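Local coordinates for protein 3'-5'-exonuclease (Saccharomyces cerevisiae, PDB 3E2V) that is a magnesium-dependent TatD-type nuclease that probably incises double-stranded DNA and trims it from the 3' end toward the 5' end, at residues Ile159-Leu164 / Phe200-Ser205. Sequence-based numbering, arbitrary orientation. Where two conformers were deposited one is given.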
ATOM      1  N   ILE A 159      -8.931  -0.169   4.132  1.00 12.21           N
ATOM      2  CA  ILE A 159      -8.895  -1.617   4.334  1.00 12.57           C
ATOM      3  C   ILE A 159      -7.935  -2.216   3.316  1.00 12.55           C
ATOM      4  O   ILE A 159      -8.118  -2.031   2.109  1.00 13.05           O
ATOM      5  CB  ILE A 159     -10.322  -2.212   4.231  1.00 11.78           C
ATOM      6  CG1 ILE A 159     -11.140  -1.765   5.460  1.00 13.42           C
ATOM      7  CG2 ILE A 159     -10.281  -3.731   4.105  1.00 13.80           C
ATOM      8  CD1 ILE A 159     -12.665  -1.923   5.292  1.00 14.37           C
ATOM      9  N   GLY A 160      -6.920  -2.915   3.810  1.00 12.50           N
ATOM     10  CA  GLY A 160      -5.872  -3.489   2.967  1.00 12.26           C
ATOM     11  C   GLY A 160      -4.624  -3.646   3.812  1.00 13.30           C
ATOM     12  O   GLY A 160      -4.684  -3.345   4.999  1.00 14.05           O
ATOM     13  N   GLU A 161      -3.499  -4.125   3.271  1.00 13.19           N
ATOM     14  CA  GLU A 161      -3.336  -4.580   1.889  0.50 13.90           C
ATOM     15  C   GLU A 161      -4.002  -5.930   1.687  1.00 13.65           C
ATOM     16  O   GLU A 161      -3.629  -6.874   2.376  1.00 14.66           O
ATOM     17  CB  GLU A 161      -1.848  -4.769   1.605  0.50 14.43           C
ATOM     18  CG  GLU A 161      -1.087  -3.494   1.430  0.50 15.82           C
ATOM     19  CD  GLU A 161       0.308  -3.713   0.878  0.50 18.61           C
ATOM     20  OE1 GLU A 161       0.453  -4.394  -0.162  0.50 19.10           O
ATOM     21  OE2 GLU A 161       1.257  -3.193   1.494  0.50 20.47           O
ATOM     22  N   ILE A 162      -4.948  -6.029   0.750  1.00 12.50           N
ATOM     23  CA  ILE A 162      -5.555  -7.319   0.410  1.00 12.80           C
ATOM     24  C   ILE A 162      -5.505  -7.533  -1.098  1.00 12.10           C
ATOM     25  O   ILE A 162      -5.494  -6.569  -1.867  1.00 12.76           O
ATOM     26  CB  ILE A 162      -7.010  -7.433   0.935  1.00 12.44           C
ATOM     27  CG1 ILE A 162      -7.914  -6.347   0.341  1.00 13.88           C
ATOM     28  CG2 ILE A 162      -7.030  -7.351   2.474  1.00 14.50           C
ATOM     29  CD1 ILE A 162      -9.399  -6.499   0.714  1.00 13.99           C
ATOM     30  N   GLY A 163      -5.447  -8.786  -1.522  1.00 12.10           N
ATOM     31  CA  GLY A 163      -5.449  -9.061  -2.947  1.00 11.90           C
ATOM     32  C   GLY A 163      -4.816 -10.383  -3.273  1.00 12.67           C
ATOM     33  O   GLY A 163      -4.967 -11.358  -2.530  1.00 13.54           O
ATOM     34  N   LEU A 164      -4.092 -10.403  -4.388  1.00 12.54           N
ATOM     35  CA  LEU A 164      -3.516 -11.639  -4.918  1.00 12.66           C
ATOM     36  C   LEU A 164      -2.068 -11.410  -5.314  1.00 13.10           C
ATOM     37  O   LEU A 164      -1.741 -10.348  -5.862  1.00 14.53           O
ATOM     38  CB  LEU A 164      -4.318 -12.118  -6.134  1.00 12.83           C
ATOM     39  CG  LEU A 164      -5.806 -12.408  -5.946  1.00 13.39           C
ATOM     40  CD1 LEU A 164      -6.448 -12.848  -7.263  1.00 14.76           C
ATOM     41  CD2 LEU A 164      -5.999 -13.506  -4.915  1.00 13.67           C
ATOM     42  N   PHE A 200      -7.263  -0.772  -0.277  1.00 11.72           N
ATOM     43  CA  PHE A 200      -5.861  -0.709  -0.634  1.00 12.28           C
ATOM     44  C   PHE A 200      -5.473  -2.105  -1.090  1.00 12.23           C
ATOM     45  O   PHE A 200      -5.324  -3.026  -0.275  1.00 12.57           O
ATOM     46  CB  PHE A 200      -5.060  -0.218   0.587  1.00 12.90           C
ATOM     47  CG  PHE A 200      -3.626   0.105   0.290  1.00 12.12           C
ATOM     48  CD1 PHE A 200      -3.274   1.309  -0.301  1.00 14.30           C
ATOM     49  CD2 PHE A 200      -2.634  -0.789   0.592  1.00 15.67           C
ATOM     50  CE1 PHE A 200      -1.946   1.605  -0.563  1.00 15.30           C
ATOM     51  CE2 PHE A 200      -1.291  -0.498   0.314  1.00 14.93           C
ATOM     52  CZ  PHE A 200      -0.951   0.705  -0.249  1.00 14.93           C
ATOM     53  N   LEU A 201      -5.369  -2.263  -2.406  1.00 12.08           N
ATOM     54  CA  LEU A 201      -5.352  -3.578  -3.046  1.00 11.68           C
ATOM     55  C   LEU A 201      -3.975  -3.917  -3.584  1.00 13.45           C
ATOM     56  O   LEU A 201      -3.274  -3.065  -4.130  1.00 13.34           O
ATOM     57  CB  LEU A 201      -6.387  -3.586  -4.163  1.00 11.98           C
ATOM     58  CG  LEU A 201      -7.844  -3.354  -3.767  1.00 12.04           C
ATOM     59  CD1 LEU A 201      -8.689  -2.925  -4.969  1.00 14.47           C
ATOM     60  CD2 LEU A 201      -8.440  -4.552  -3.023  1.00 14.21           C
ATOM     61  N   HIS A 202      -3.611  -5.184  -3.404  1.00 14.55           N
ATOM     62  CA  HIS A 202      -2.350  -5.752  -3.895  1.00 16.42           C
ATOM     63  C   HIS A 202      -2.660  -6.672  -5.077  1.00 16.43           C
ATOM     64  O   HIS A 202      -3.531  -7.543  -5.006  1.00 16.06           O
ATOM     65  CB  HIS A 202      -1.646  -6.511  -2.758  1.00 18.13           C
ATOM     66  CG  HIS A 202      -0.316  -7.084  -3.140  1.00 20.84           C
ATOM     67  ND1 HIS A 202       0.867  -6.404  -2.954  1.00 23.35           N
ATOM     68  CD2 HIS A 202       0.016  -8.279  -3.682  1.00 21.91           C
ATOM     69  CE1 HIS A 202       1.871  -7.145  -3.390  1.00 23.05           C
ATOM     70  NE2 HIS A 202       1.382  -8.289  -3.834  1.00 21.16           N
ATOM     71  N   MET A 203      -1.951  -6.475  -6.179  1.00 17.11           N
ATOM     72  CA  MET A 203      -2.066  -7.359  -7.317  1.00 17.48           C
ATOM     73  C   MET A 203      -0.675  -7.524  -7.919  1.00 18.32           C
ATOM     74  O   MET A 203      -0.027  -6.542  -8.348  1.00 18.40           O
ATOM     75  CB  MET A 203      -3.034  -6.797  -8.373  1.00 17.93           C
ATOM     76  CG  MET A 203      -3.393  -7.751  -9.527  1.00 18.53           C
ATOM     77  SD  MET A 203      -2.107  -7.940 -10.803  1.00 12.99           S
ATOM     78  CE  MET A 203      -2.302  -6.383 -11.690  1.00 19.62           C
ATOM     79  N   ARG A 204      -0.232  -8.767  -7.976  1.00 16.93           N
ATOM     80  CA  ARG A 204       0.967  -9.099  -8.732  1.00 16.87           C
ATOM     81  C   ARG A 204       0.736 -10.373  -9.522  1.00 16.11           C
ATOM     82  O   ARG A 204       0.415 -11.406  -8.943  1.00 15.45           O
ATOM     83  CB  ARG A 204       2.137  -9.297  -7.796  1.00 17.69           C
ATOM     84  CG  ARG A 204       3.422  -9.619  -8.536  1.00 21.33           C
ATOM     85  CD  ARG A 204       4.619  -9.013  -7.843  1.00 26.84           C
ATOM     86  NE  ARG A 204       4.720  -9.494  -6.466  1.00 30.58           N
ATOM     87  CZ  ARG A 204       5.613  -9.058  -5.581  1.00 32.32           C
ATOM     88  NH1 ARG A 204       5.616  -9.557  -4.356  1.00 32.79           N
ATOM     89  NH2 ARG A 204       6.492  -8.119  -5.921  1.00 33.09           N
ATOM     90  N   SER A 205       0.908 -10.283 -10.843  1.00 15.87           N
ATOM     91  CA  SER A 205       0.859 -11.444 -11.751  1.00 15.88           C
ATOM     92  C   SER A 205      -0.441 -12.241 -11.679  1.00 16.07           C
ATOM     93  O   SER A 205      -0.472 -13.440 -11.953  1.00 16.62           O
ATOM     94  CB  SER A 205       2.072 -12.366 -11.531  1.00 16.21           C
ATOM     95  OG  SER A 205       3.273 -11.611 -11.607  1.00 17.58           O
TER
HETATM   96  O   HOH W   1       2.775  -4.687  -1.334  1.00 26.60           O
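With its CG anti to the backbone N (chi1 -171°), Phe200 sends its ring alongside the extended side chain of Glu161, whose own CG, in the conformer given, stands anti to the carbonyl carbon (chi1 -75°). The two run the same way, and Glu161 CG meets the ring edge in its plane, 3.2 Å from Phe200 CE2, with carboxylate and ring planes nearly perpendicular (80°). Glu161 OE1 reaches His202 ND1 through a long, bent and weak bond of 3.5 Å; a water that donates to Glu161 OE1 at 2.6 Å and also bonds His202 ND1 bridges the pair as well. The other ring nitrogen, His202 NE2, is held by Asp165. Residues 159-164 and 200-204 lie on neighbouring parallel strands, 156-165 and 199-204, of the TIM barrel of this metallo-dependent hydrolase, the first interrupted by a bulge or short loop. Their backbones join through a ladder that includes Ile162 N to Phe200 O (3.2 Å) and the shorter His202 N to Ile162 O (2.8 Å). The chain turns corners at Glu161, which follows a cis peptide, and at Gly163, where any CB would collide with His202 O. Glu161 is a magnesium ligand of this enzyme, although the ion bound here is held by His253 and Asp303. An alanine in place of Phe200 would remove the ring stacked on His253 and would probably leave the Glu161 chain freer to shift beside the metal. On the face that meets the helices, Ile162 CG1 packs on Leu201 CD2 (3.8 Å), with helix 174-187 against Ile162 and Phe210 against Leu201.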